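Local coordinates for protein endo-beta-N-acetylglucosaminidase F1 (Bacteroides thetaiotaomicron VPI-5482, PDB 6TCV) that probably hydrolyses high-mannose N-glycans between the two N-acetylglucosamines of their core, and is held here with the substrate Man9GlcNAc2Asn, at residues A[328-333]-A[352-357]; A[247-252]-A[285-290]; A[372-377]-A[400-405]. The protein carries 2 engineered substitutions. All blocks are in the same frame, centred on the assembly; numbering follows the deposited sequence. Where two conformers were deposited one is given.

Contact 1 of 3, residues A[328-333]-A[352-357]. With NAG (2-acetamido-2-deoxy-beta-D-glucopyranose), chain B; NAG (2-acetamido-2-deoxy-beta-D-glucopyranose), chain C.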
loop_
_atom_site.group_PDB
_atom_site.type_symbol
_atom_site.label_atom_id
_atom_site.label_comp_id
_atom_site.label_asym_id
_atom_site.label_seq_id
_atom_site.Cartn_x
_atom_site.Cartn_y
_atom_site.Cartn_z
ATOM N N PHE A 328 3.921 -0.722 9.673
ATOM C CA PHE A 328 4.387 0.216 10.712
ATOM C C PHE A 328 5.620 -0.364 11.369
ATOM O O PHE A 328 5.601 -1.531 11.783
ATOM C CB PHE A 328 3.225 0.404 11.681
ATOM C CG PHE A 328 3.448 1.425 12.771
ATOM C CD1 PHE A 328 3.883 2.709 12.520
ATOM C CD2 PHE A 328 3.161 1.106 14.094
ATOM C CE1 PHE A 328 4.006 3.638 13.542
ATOM C CE2 PHE A 328 3.308 2.033 15.131
ATOM C CZ PHE A 328 3.719 3.307 14.853
ATOM N N ASP A 329 6.708 0.393 11.403
ATOM C CA ASP A 329 7.932 -0.080 12.027
ATOM C C ASP A 329 7.895 0.067 13.545
ATOM O O ASP A 329 8.251 1.115 14.110
ATOM C CB ASP A 329 9.139 0.625 11.437
ATOM C CG ASP A 329 10.439 0.102 11.973
ATOM O OD1 ASP A 329 10.454 -0.927 12.681
ATOM O OD2 ASP A 329 11.490 0.736 11.719
ATOM N N TRP A 330 7.337 -0.928 14.218
ATOM C CA TRP A 330 7.163 -0.924 15.671
ATOM C C TRP A 330 7.051 -2.398 16.081
ATOM O O TRP A 330 6.575 -3.231 15.303
ATOM C CB TRP A 330 5.889 -0.162 16.081
ATOM C CG TRP A 330 5.841 0.140 17.512
ATOM C CD1 TRP A 330 5.045 -0.433 18.485
ATOM C CD2 TRP A 330 6.591 1.160 18.177
ATOM N NE1 TRP A 330 5.336 0.159 19.715
ATOM C CE2 TRP A 330 6.250 1.154 19.547
ATOM C CE3 TRP A 330 7.532 2.097 17.733
ATOM C CZ2 TRP A 330 6.833 2.044 20.473
ATOM C CZ3 TRP A 330 8.130 2.938 18.654
ATOM C CH2 TRP A 330 7.738 2.944 19.981
ATOM N N GLY A 331 7.399 -2.729 17.320
ATOM C CA GLY A 331 7.326 -4.126 17.736
ATOM C C GLY A 331 8.279 -4.945 16.906
ATOM O O GLY A 331 9.376 -4.505 16.574
ATOM N N GLN A 332 7.818 -6.111 16.490
ATOM C CA GLN A 332 8.629 -7.052 15.732
ATOM C C GLN A 332 8.250 -7.086 14.260
ATOM O O GLN A 332 8.580 -8.046 13.571
ATOM C CB GLN A 332 8.476 -8.439 16.344
ATOM C CG GLN A 332 9.348 -8.699 17.559
ATOM C CD GLN A 332 9.182 -7.691 18.679
ATOM O OE1 GLN A 332 8.137 -7.614 19.332
ATOM N NE2 GLN A 332 10.231 -6.919 18.924
ATOM N N MET A 333 7.586 -6.050 13.752
ATOM C CA MET A 333 6.975 -6.125 12.436
ATOM C C MET A 333 7.949 -5.994 11.266
ATOM O O MET A 333 7.592 -6.397 10.144
ATOM C CB MET A 333 5.873 -5.045 12.274
ATOM C CG MET A 333 4.868 -5.384 11.179
ATOM S SD MET A 333 3.893 -6.864 11.596
ATOM C CE MET A 333 4.025 -7.814 10.060
ATOM N N VAL A 352 6.387 2.804 7.283
ATOM C CA VAL A 352 6.190 4.061 7.997
ATOM C C VAL A 352 6.653 3.891 9.429
ATOM O O VAL A 352 6.340 2.867 10.072
ATOM C CB VAL A 352 4.722 4.581 7.866
ATOM C CG1 VAL A 352 4.372 4.808 6.402
ATOM C CG2 VAL A 352 3.685 3.656 8.536
ATOM N N ALA A 353 7.253 4.946 9.985
ATOM C CA ALA A 353 7.886 4.832 11.281
ATOM C C ALA A 353 7.045 5.516 12.336
ATOM O O ALA A 353 6.060 6.181 12.040
ATOM C CB ALA A 353 9.257 5.531 11.223
ATOM N N ASN A 354 7.414 5.310 13.588
ATOM C CA ASN A 354 6.742 5.948 14.721
ATOM C C ASN A 354 6.882 7.477 14.630
ATOM O O ASN A 354 7.818 8.033 14.026
ATOM C CB ASN A 354 7.283 5.409 16.047
ATOM C CG ASN A 354 6.399 5.801 17.199
ATOM O OD1 ASN A 354 5.188 5.808 16.998
ATOM N ND2 ASN A 354 6.932 6.049 18.353
ATOM N N TYR A 355 5.917 8.152 15.272
ATOM C CA TYR A 355 5.874 9.605 15.286
ATOM C C TYR A 355 7.214 10.122 15.817
ATOM O O TYR A 355 7.682 9.702 16.879
ATOM C CB TYR A 355 4.680 10.082 16.168
ATOM C CG TYR A 355 3.480 9.196 15.890
ATOM C CD1 TYR A 355 2.767 9.249 14.699
ATOM C CD2 TYR A 355 3.080 8.224 16.839
ATOM C CE1 TYR A 355 1.716 8.316 14.468
ATOM C CE2 TYR A 355 2.089 7.330 16.580
ATOM C CZ TYR A 355 1.397 7.392 15.446
ATOM O OH TYR A 355 0.388 6.441 15.275
ATOM N N GLY A 356 7.825 11.060 15.087
ATOM C CA GLY A 356 9.093 11.640 15.461
ATOM C C GLY A 356 10.301 10.974 14.858
ATOM O O GLY A 356 11.420 11.474 15.046
ATOM N N SER A 357 10.131 9.854 14.156
ATOM C CA SER A 357 11.228 9.133 13.537
ATOM C C SER A 357 11.038 9.085 12.027
ATOM O O SER A 357 9.934 9.300 11.510
ATOM C CB SER A 357 11.244 7.660 14.012
ATOM O OG SER A 357 11.564 7.533 15.415
HETATM C C1 NAG B . 0.578 3.738 18.228
HETATM C C2 NAG B . -0.423 2.999 17.360
HETATM C C3 NAG B . -1.878 3.153 17.807
HETATM C C4 NAG B . -1.988 4.189 18.909
HETATM C C5 NAG B . -1.194 5.412 18.494
HETATM C C6 NAG B . -1.341 6.601 19.436
HETATM C C7 NAG B . -0.148 2.524 14.960
HETATM C C8 NAG B . 0.077 3.143 13.594
HETATM N N2 NAG B . -0.258 3.383 15.969
HETATM O O3 NAG B . -2.368 1.894 18.279
HETATM O O4 NAG B . -3.375 4.544 19.038
HETATM O O5 NAG B . 0.214 5.104 18.459
HETATM O O6 NAG B . -0.487 7.630 19.055
HETATM O O7 NAG B . -0.206 1.302 15.139
HETATM C C1 NAG C . 3.291 3.250 22.664
HETATM C C2 NAG C . 1.809 3.396 22.915
HETATM C C3 NAG C . 1.012 2.895 21.717
HETATM C C4 NAG C . 1.524 3.578 20.467
HETATM C C5 NAG C . 2.997 3.248 20.311
HETATM C C6 NAG C . 3.631 3.720 19.026
HETATM C C7 NAG C . 1.295 3.083 25.289
HETATM C C8 NAG C . 1.079 2.059 26.381
HETATM N N2 NAG C . 1.434 2.599 24.080
HETATM O O3 NAG C . -0.364 3.161 21.970
HETATM O O4 NAG C . 0.719 3.011 19.417
HETATM O O5 NAG C . 3.670 3.846 21.422
HETATM O O6 NAG C . 3.393 5.142 18.902
HETATM O O7 NAG C . 1.346 4.287 25.516
HETATM O O HOH W 1 9.557 3.477 14.112
#
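W330 and N354 meet at the mouth of the glycan site, where CZ3 of the indole lies 3.3 Å from ND2 of N354, with the ring and amide planes 51° apart. The other amide atom of N354 serves the ligand: OD1 accepts a hydrogen bond of 2.7 Å from O6 of NAG (chain C), the sugar nearest the asparagine. The C6 of this same sugar rests over the centre of the W330 ring, 3.7 Å above its plane, so a broad indole suits the apolar side of a pyranose while the amide suits its hydroxyl. F328 offers a second aromatic face to the acetamido methyl of NAG (chain B), with C8 3.6 Å above the plane of the ring, over its centre, and its edge turns to A353 O and N354 OD1. Next to it Y355 OH takes the N2-H of that acetamide at 3.2 Å in a nearly straight bond (166°).

These residues stand at and just beyond the C-terminal ends of two adjacent parallel strands, 324-329 and 350-353, of a (beta/alpha)8 barrel, the place where such barrels gather their ligand-binding groups. The F328 ring reaches past its own strand end because CG is trans to the backbone N (chi1 -175°), which carries it towards N354. Behind it F328 CD1 packs on V352 CG2, one methyl of a beta-branched residue, on the face turned into the barrel.

Outside this shell, the strands are joined by D329 N donating to V352 O at 2.8 Å. Where they splay apart, a water bridges them, giving a proton to D329 O and receiving one from N354 N. A type II turn from N354 to S357, closed by S357 N to N354 O, shapes the chain around Y355, whose side chain touches S374 and E376 on strand 371-376.

Contact 2 of 3, residues A[247-252]-A[285-290]; sequences GLLGNH and NYADLY. Engineered in segment 285-290: A287 (natural residue Asp), L289 (natural residue Glu). With MAN (alpha-D-mannopyranose), chain D; MAN (alpha-D-mannopyranose), chain E; BMA (beta-D-mannopyranose), chain F; NAG (2-acetamido-2-deoxy-beta-D-glucopyranose), chain B.
L248 N donates to N285 O at 2.8 Å, and A287 N returns the bond to L248 O at 3.0 Å, the alternating ladder of two neighbouring parallel strands. They belong to a beta-alpha-beta unit (strand 243-249, helix 262-278, strand 283-287) in a (beta/alpha)8 barrel. Here packing is tight. G247, without a side chain, sits opposite N285, and L248 CB lies at the edge of the Y286 ring, on the face turned to the helices, where F268 and V272 also pack. On the face turned into the barrel, L249 CD1 touches A287 CB at 3.8 Å; an extended chi1 of -180° brings this methyl over A287 and toward L289 and the Y290 ring. Buried N285 is answered by a water that accepts from ND2 and donates to L248 O.

A287 and L289 are engineered, replacing Asp and Glu. The natural pair resembles the last Asp and the Glu of the DGxDxDxE signature of family 18 glycosidases. Both present side chains carry methyls to O7 of NAG (chain B).

Beyond the strands the register slips, G250 coming beside Y290, and the chains stay close. In contrast to the buried strand pair, H252 and Y290 are partly exposed and face the sugars. Y290 offers one face to C1 of MAN (chain D), while L289 CB covers the other, and Y290 OH shares a 2.7 Å hydrogen bond with O3 of NAG (chain B). H252, flat and two-faced, is sandwiched between Y290 CB and C2 of MAN (chain E), and its NE2 pairs with O2 of MAN (chain D) at 2.7 Å. What joins the two residues through the backbone is a bent bond: H252 N meets Y290 O at 2.7 Å, 131° at the hydrogen, coming from above the carbonyl plane.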
loop_
_atom_site.group_PDB
_atom_site.type_symbol
_atom_site.label_atom_id
_atom_site.label_comp_id
_atom_site.label_asym_id
_atom_site.label_seq_id
_atom_site.Cartn_x
_atom_site.Cartn_y
_atom_site.Cartn_z
ATOM N N GLY A 247 -6.174 -1.678 7.615
ATOM C CA GLY A 247 -5.207 -1.813 8.695
ATOM C C GLY A 247 -5.494 -3.080 9.492
ATOM O O GLY A 247 -6.646 -3.404 9.767
ATOM N N LEU A 248 -4.411 -3.771 9.864
ATOM C CA LEU A 248 -4.455 -4.910 10.781
ATOM C C LEU A 248 -3.614 -4.570 11.999
ATOM O O LEU A 248 -2.505 -4.022 11.871
ATOM C CB LEU A 248 -3.934 -6.186 10.106
ATOM C CG LEU A 248 -4.973 -7.162 9.594
ATOM C CD1 LEU A 248 -5.860 -7.698 10.717
ATOM C CD2 LEU A 248 -5.807 -6.569 8.477
ATOM N N LEU A 249 -4.123 -4.949 13.160
ATOM C CA LEU A 249 -3.537 -4.578 14.436
ATOM C C LEU A 249 -3.766 -5.728 15.410
ATOM O O LEU A 249 -4.873 -6.277 15.474
ATOM C CB LEU A 249 -4.244 -3.277 14.903
ATOM C CG LEU A 249 -3.781 -2.682 16.232
ATOM C CD1 LEU A 249 -2.405 -2.087 16.159
ATOM C CD2 LEU A 249 -4.820 -1.621 16.670
ATOM N N GLY A 250 -2.771 -6.018 16.249
ATOM C CA GLY A 250 -2.941 -6.991 17.327
ATOM C C GLY A 250 -4.018 -6.543 18.286
ATOM O O GLY A 250 -4.412 -5.379 18.313
ATOM N N ASN A 251 -4.507 -7.483 19.101
ATOM C CA ASN A 251 -5.730 -7.206 19.839
ATOM C C ASN A 251 -5.917 -8.109 21.070
ATOM O O ASN A 251 -7.009 -8.675 21.278
ATOM C CB ASN A 251 -6.927 -7.348 18.877
ATOM C CG ASN A 251 -8.167 -6.715 19.428
ATOM O OD1 ASN A 251 -8.115 -5.710 20.178
ATOM N ND2 ASN A 251 -9.287 -7.280 19.122
ATOM N N HIS A 252 -4.861 -8.234 21.895
ATOM C CA HIS A 252 -4.970 -8.689 23.280
ATOM C C HIS A 252 -5.370 -10.156 23.391
ATOM O O HIS A 252 -6.021 -10.545 24.371
ATOM C CB HIS A 252 -5.973 -7.810 24.050
ATOM C CG HIS A 252 -5.731 -6.344 23.891
ATOM N ND1 HIS A 252 -4.738 -5.678 24.597
ATOM C CD2 HIS A 252 -6.326 -5.413 23.100
ATOM C CE1 HIS A 252 -4.740 -4.405 24.236
ATOM N NE2 HIS A 252 -5.687 -4.219 23.331
ATOM N N ASN A 285 -1.991 -2.569 5.819
ATOM C CA ASN A 285 -0.938 -2.153 6.750
ATOM C C ASN A 285 -0.928 -3.123 7.929
ATOM O O ASN A 285 -2.009 -3.441 8.462
ATOM C CB ASN A 285 -1.151 -0.748 7.298
ATOM C CG ASN A 285 -0.083 -0.364 8.298
ATOM O OD1 ASN A 285 1.068 0.008 7.889
ATOM N ND2 ASN A 285 -0.334 -0.510 9.508
ATOM N N TYR A 286 0.254 -3.588 8.314
ATOM C CA TYR A 286 0.429 -4.408 9.514
ATOM C C TYR A 286 1.099 -3.590 10.611
ATOM O O TYR A 286 2.201 -3.053 10.420
ATOM C CB TYR A 286 1.293 -5.614 9.159
ATOM C CG TYR A 286 0.611 -6.653 8.284
ATOM C CD1 TYR A 286 -0.636 -7.140 8.571
ATOM C CD2 TYR A 286 1.265 -7.168 7.151
ATOM C CE1 TYR A 286 -1.227 -8.127 7.803
ATOM C CE2 TYR A 286 0.671 -8.168 6.364
ATOM C CZ TYR A 286 -0.573 -8.642 6.718
ATOM O OH TYR A 286 -1.181 -9.636 5.980
ATOM N N ALA A 287 0.446 -3.590 11.782
ATOM C CA ALA A 287 0.922 -2.924 12.984
ATOM C C ALA A 287 0.946 -3.923 14.140
ATOM O O ALA A 287 -0.113 -4.361 14.643
ATOM C CB ALA A 287 0.034 -1.718 13.275
ATOM N N ASP A 288 2.156 -4.297 14.533
ATOM C CA ASP A 288 2.382 -5.297 15.576
ATOM C C ASP A 288 2.366 -4.658 16.951
ATOM O O ASP A 288 3.408 -4.329 17.513
ATOM C CB ASP A 288 3.699 -6.041 15.367
ATOM C CG ASP A 288 4.007 -7.006 16.507
ATOM O OD1 ASP A 288 3.048 -7.612 17.071
ATOM O OD2 ASP A 288 5.189 -7.206 16.826
ATOM N N LEU A 289 1.152 -4.419 17.459
ATOM C CA LEU A 289 0.905 -3.914 18.808
ATOM C C LEU A 289 -0.224 -4.694 19.449
ATOM O O LEU A 289 -1.112 -5.183 18.776
ATOM C CB LEU A 289 0.525 -2.401 18.829
ATOM C CG LEU A 289 1.616 -1.461 18.381
ATOM C CD1 LEU A 289 1.603 -1.219 16.905
ATOM C CD2 LEU A 289 1.501 -0.116 19.086
ATOM N N TYR A 290 -0.156 -4.818 20.765
ATOM C CA TYR A 290 -1.283 -5.154 21.649
ATOM C C TYR A 290 -1.495 -6.670 21.718
ATOM O O TYR A 290 -2.435 -7.118 22.395
ATOM C CB TYR A 290 -2.660 -4.460 21.366
ATOM C CG TYR A 290 -2.414 -2.964 21.197
ATOM C CD1 TYR A 290 -1.816 -2.209 22.221
ATOM C CD2 TYR A 290 -2.838 -2.299 20.066
ATOM C CE1 TYR A 290 -1.505 -0.861 22.027
ATOM C CE2 TYR A 290 -2.569 -0.950 19.915
ATOM C CZ TYR A 290 -1.909 -0.260 20.875
ATOM O OH TYR A 290 -1.610 1.073 20.684
HETATM C C1 MAN D . -5.253 -0.268 22.227
HETATM C C2 MAN D . -6.163 -0.936 21.207
HETATM C C3 MAN D . -7.582 -0.412 21.375
HETATM C C4 MAN D . -8.080 -0.677 22.783
HETATM C C5 MAN D . -7.085 -0.101 23.794
HETATM C C6 MAN D . -7.446 -0.458 25.214
HETATM O O2 MAN D . -6.129 -2.337 21.409
HETATM O O3 MAN D . -8.406 -1.143 20.443
HETATM O O4 MAN D . -9.372 -0.137 23.043
HETATM O O5 MAN D . -5.740 -0.564 23.534
HETATM O O6 MAN D . -7.500 -1.889 25.312
HETATM C C1 MAN E . -7.774 -2.409 26.587
HETATM C C2 MAN E . -7.755 -3.921 26.436
HETATM C C3 MAN E . -8.928 -4.399 25.593
HETATM C C4 MAN E . -10.224 -3.851 26.167
HETATM C C5 MAN E . -10.143 -2.334 26.272
HETATM C C6 MAN E . -11.383 -1.718 26.883
HETATM O O2 MAN E . -7.863 -4.576 27.698
HETATM O O3 MAN E . -8.991 -5.829 25.566
HETATM O O4 MAN E . -11.308 -4.126 25.287
HETATM O O5 MAN E . -9.021 -1.961 27.082
HETATM O O6 MAN E . -11.201 -0.334 27.081
HETATM C C1 BMA F . -3.873 4.595 20.350
HETATM C C2 BMA F . -5.256 5.221 20.329
HETATM C C3 BMA F . -5.840 5.251 21.728
HETATM C C4 BMA F . -5.753 3.876 22.387
HETATM C C5 BMA F . -4.346 3.288 22.260
HETATM C C6 BMA F . -4.250 1.856 22.722
HETATM O O2 BMA F . -6.095 4.386 19.508
HETATM O O3 BMA F . -7.223 5.604 21.753
HETATM O O4 BMA F . -6.036 3.940 23.790
HETATM O O5 BMA F . -3.943 3.286 20.874
HETATM O O6 BMA F . -5.242 1.100 21.975
HETATM C C1 NAG B . 0.578 3.738 18.228
HETATM C C2 NAG B . -0.423 2.999 17.360
HETATM C C3 NAG B . -1.878 3.153 17.807
HETATM C C4 NAG B . -1.988 4.189 18.909
HETATM C C5 NAG B . -1.194 5.412 18.494
HETATM C C6 NAG B . -1.341 6.601 19.436
HETATM C C7 NAG B . -0.148 2.524 14.960
HETATM C C8 NAG B . 0.077 3.143 13.594
HETATM N N2 NAG B . -0.258 3.383 15.969
HETATM O O3 NAG B . -2.368 1.894 18.279
HETATM O O4 NAG B . -3.375 4.544 19.038
HETATM O O5 NAG B . 0.214 5.104 18.459
HETATM O O6 NAG B . -0.487 7.630 19.055
HETATM O O7 NAG B . -0.206 1.302 15.139
HETATM O O HOH W 2 -2.759 -1.091 10.811
#

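Contact 3 of 3, residues A[372-377]-A[400-405]; sequences GISMEF and WFMGFA. With NAG (2-acetamido-2-deoxy-beta-D-glucopyranose), chain B.
Five backbone hydrogen bonds, each 2.8 to 2.9 Å from N to O, tie 372-377 to 400-405: G372 N, M375 N and F377 N donate to W400 O, M402 O and F404 O. In return M402 N and F404 N donate to I373 O and M375 O. This is the parallel pairing of strands 371-376 and 400-404, joined by helix 387-396 in a beta-alpha-beta crossover of the (beta/alpha)8 barrel.

The side-chain polar bond goes to the ligand: O6 of NAG (chain B) donates to E376 OE2 at 2.7 Å. In this conformer, one of two, E376 and F404 run side by side. OE2 also lies 3.5 Å from F404 CD1, and OE1 is held by L379 N. F404 points into the barrel by strand alternation; its chi1 of -177° then sets the ring beside the E376 carboxylate. There it meets the rings of F173, F202 and Y355, and its CE1 approaches C5 of the sugar. S374 faces the same way, its OG bonded to A353 O on strand 350-353 while M402 CE rests against it at 3.5 Å. A slim hydroxyl and a flexible thioether fit together there.

On the opposite face G403, which has no side chain, lets the F377 ring lie against its CA, with CE2 at 3.7 Å. Nearer the strand starts, I373 CG2 presses on F401 CB at 3.4 Å.

With apolar aromatic surface and a hydrogen-bond acceptor side by side, this strand pair suits an amphipathic sugar: carbons rest near F404 and a hydroxyl reaches E376, whose two oxygens both accept, consistent with an ionised carboxylate.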
loop_
_atom_site.group_PDB
_atom_site.type_symbol
_atom_site.label_atom_id
_atom_site.label_comp_id
_atom_site.label_asym_id
_atom_site.label_seq_id
_atom_site.Cartn_x
_atom_site.Cartn_y
_atom_site.Cartn_z
ATOM N N GLY A 372 9.565 9.893 5.772
ATOM C CA GLY A 372 10.522 10.838 6.347
ATOM C C GLY A 372 9.986 11.632 7.529
ATOM O O GLY A 372 10.746 12.314 8.224
ATOM N N ILE A 373 8.678 11.549 7.766
ATOM C CA ILE A 373 8.005 12.199 8.888
ATOM C C ILE A 373 6.765 11.366 9.163
ATOM O O ILE A 373 6.154 10.818 8.250
ATOM C CB ILE A 373 7.654 13.675 8.590
ATOM C CG1 ILE A 373 7.211 14.387 9.877
ATOM C CG2 ILE A 373 6.616 13.780 7.450
ATOM C CD1 ILE A 373 6.804 15.851 9.580
ATOM N N SER A 374 6.403 11.276 10.430
ATOM C CA SER A 374 5.157 10.684 10.914
ATOM C C SER A 374 4.535 11.646 11.904
ATOM O O SER A 374 5.024 11.805 13.031
ATOM C CB SER A 374 5.382 9.299 11.561
ATOM O OG SER A 374 5.862 8.404 10.508
ATOM N N MET A 375 3.326 12.097 11.570
ATOM C CA MET A 375 2.651 13.129 12.347
ATOM C C MET A 375 1.456 12.516 13.063
ATOM O O MET A 375 0.561 11.948 12.421
ATOM C CB MET A 375 2.158 14.239 11.414
ATOM C CG MET A 375 3.268 14.997 10.726
ATOM S SD MET A 375 2.721 16.255 9.505
ATOM C CE MET A 375 2.386 15.149 8.128
ATOM N N GLU A 376 1.438 12.639 14.393
ATOM C CA GLU A 376 0.316 12.163 15.224
ATOM C C GLU A 376 -0.650 13.341 15.285
ATOM O O GLU A 376 -0.392 14.345 15.980
ATOM C CB GLU A 376 0.808 11.752 16.610
ATOM C CG GLU A 376 0.160 10.486 17.169
ATOM C CD GLU A 376 -1.326 10.591 17.420
ATOM O OE1 GLU A 376 -1.938 11.634 17.066
ATOM O OE2 GLU A 376 -1.903 9.643 17.984
ATOM N N PHE A 377 -1.690 13.327 14.453
ATOM C CA PHE A 377 -2.565 14.486 14.331
ATOM C C PHE A 377 -3.535 14.632 15.493
ATOM O O PHE A 377 -4.066 15.726 15.688
ATOM C CB PHE A 377 -3.354 14.401 13.040
ATOM C CG PHE A 377 -2.596 14.732 11.775
ATOM C CD1 PHE A 377 -1.752 15.813 11.711
ATOM C CD2 PHE A 377 -2.790 13.929 10.643
ATOM C CE1 PHE A 377 -1.073 16.122 10.529
ATOM C CE2 PHE A 377 -2.142 14.236 9.463
ATOM C CZ PHE A 377 -1.280 15.311 9.410
ATOM N N TRP A 400 7.776 9.211 1.308
ATOM C CA TRP A 400 6.462 9.297 1.968
ATOM C C TRP A 400 6.492 10.239 3.155
ATOM O O TRP A 400 7.510 10.345 3.862
ATOM C CB TRP A 400 5.999 7.867 2.437
ATOM C CG TRP A 400 5.829 6.954 1.270
ATOM C CD1 TRP A 400 6.769 6.204 0.646
ATOM C CD2 TRP A 400 4.615 6.754 0.511
ATOM N NE1 TRP A 400 6.242 5.583 -0.472
ATOM C CE2 TRP A 400 4.915 5.912 -0.555
ATOM C CE3 TRP A 400 3.300 7.218 0.659
ATOM C CZ2 TRP A 400 3.974 5.533 -1.499
ATOM C CZ3 TRP A 400 2.370 6.818 -0.274
ATOM C CH2 TRP A 400 2.698 6.003 -1.308
ATOM N N PHE A 401 5.345 10.836 3.422
ATOM C CA PHE A 401 5.050 11.448 4.704
ATOM C C PHE A 401 3.800 10.785 5.266
ATOM O O PHE A 401 2.850 10.527 4.517
ATOM C CB PHE A 401 4.878 13.003 4.607
ATOM C CG PHE A 401 3.921 13.454 3.553
ATOM C CD1 PHE A 401 4.335 13.659 2.251
ATOM C CD2 PHE A 401 2.590 13.707 3.861
ATOM C CE1 PHE A 401 3.437 14.046 1.280
ATOM C CE2 PHE A 401 1.701 14.129 2.890
ATOM C CZ PHE A 401 2.114 14.289 1.600
ATOM N N MET A 402 3.803 10.508 6.565
ATOM C CA MET A 402 2.716 9.765 7.217
ATOM C C MET A 402 2.011 10.679 8.202
ATOM O O MET A 402 2.650 11.503 8.875
ATOM C CB MET A 402 3.233 8.499 7.847
ATOM C CG MET A 402 2.184 7.635 8.545
ATOM S SD MET A 402 1.840 8.076 10.280
ATOM C CE MET A 402 2.833 6.791 11.088
ATOM N N GLY A 403 0.693 10.507 8.273
ATOM C CA GLY A 403 -0.142 11.155 9.267
ATOM C C GLY A 403 -1.095 10.147 9.874
ATOM O O GLY A 403 -1.424 9.124 9.268
ATOM N N PHE A 404 -1.469 10.402 11.120
ATOM C CA PHE A 404 -2.301 9.501 11.936
ATOM C C PHE A 404 -3.388 10.217 12.693
ATOM O O PHE A 404 -3.094 11.155 13.447
ATOM C CB PHE A 404 -1.382 8.711 12.867
ATOM C CG PHE A 404 -2.076 7.689 13.725
ATOM C CD1 PHE A 404 -2.585 8.060 14.978
ATOM C CD2 PHE A 404 -2.264 6.381 13.319
ATOM C CE1 PHE A 404 -3.244 7.155 15.759
ATOM C CE2 PHE A 404 -2.940 5.484 14.101
ATOM C CZ PHE A 404 -3.459 5.836 15.334
ATOM N N ALA A 405 -4.633 9.786 12.532
ATOM C CA ALA A 405 -5.795 10.140 13.348
ATOM C C ALA A 405 -6.173 11.609 13.169
ATOM O O ALA A 405 -6.452 12.269 14.171
ATOM C CB ALA A 405 -5.572 9.761 14.805
HETATM C C1 NAG B . 0.578 3.738 18.228
HETATM C C2 NAG B . -0.423 2.999 17.360
HETATM C C3 NAG B . -1.878 3.153 17.807
HETATM C C4 NAG B . -1.988 4.189 18.909
HETATM C C5 NAG B . -1.194 5.412 18.494
HETATM C C6 NAG B . -1.341 6.601 19.436
HETATM C C7 NAG B . -0.148 2.524 14.960
HETATM C C8 NAG B . 0.077 3.143 13.594
HETATM N N2 NAG B . -0.258 3.383 15.969
HETATM O O3 NAG B . -2.368 1.894 18.279
HETATM O O4 NAG B . -3.375 4.544 19.038
HETATM O O5 NAG B . 0.214 5.104 18.459
HETATM O O6 NAG B . -0.487 7.630 19.055
HETATM O O7 NAG B . -0.206 1.302 15.139
HETATM O O HOH W 3 -6.821 15.159 14.680
#

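Overall arrangement
Along the chain the contacts come in series, contact 2 first, then contact 1, then contact 3. All lie on the curled sheet of the barrel. Strands 283-287 and 324-329 are neighbours in it, so contact 2 adjoins contact 1, their centres 12 Å apart, and D288 OD2 receives Q332 N. Strands 350-353 and 371-376 follow each other in the chain; between them side chains make the connection, and contacts 1 and 3 adjoin with 11 Å between centres. Contacts 2 and 3 do not touch, their centres about 18 Å and their nearest atoms about 7 Å apart, yet all three reach NAG (chain B). That sugar is thus held from several sides, with its glycosidic bond to NAG (chain C) probably the one cleaved.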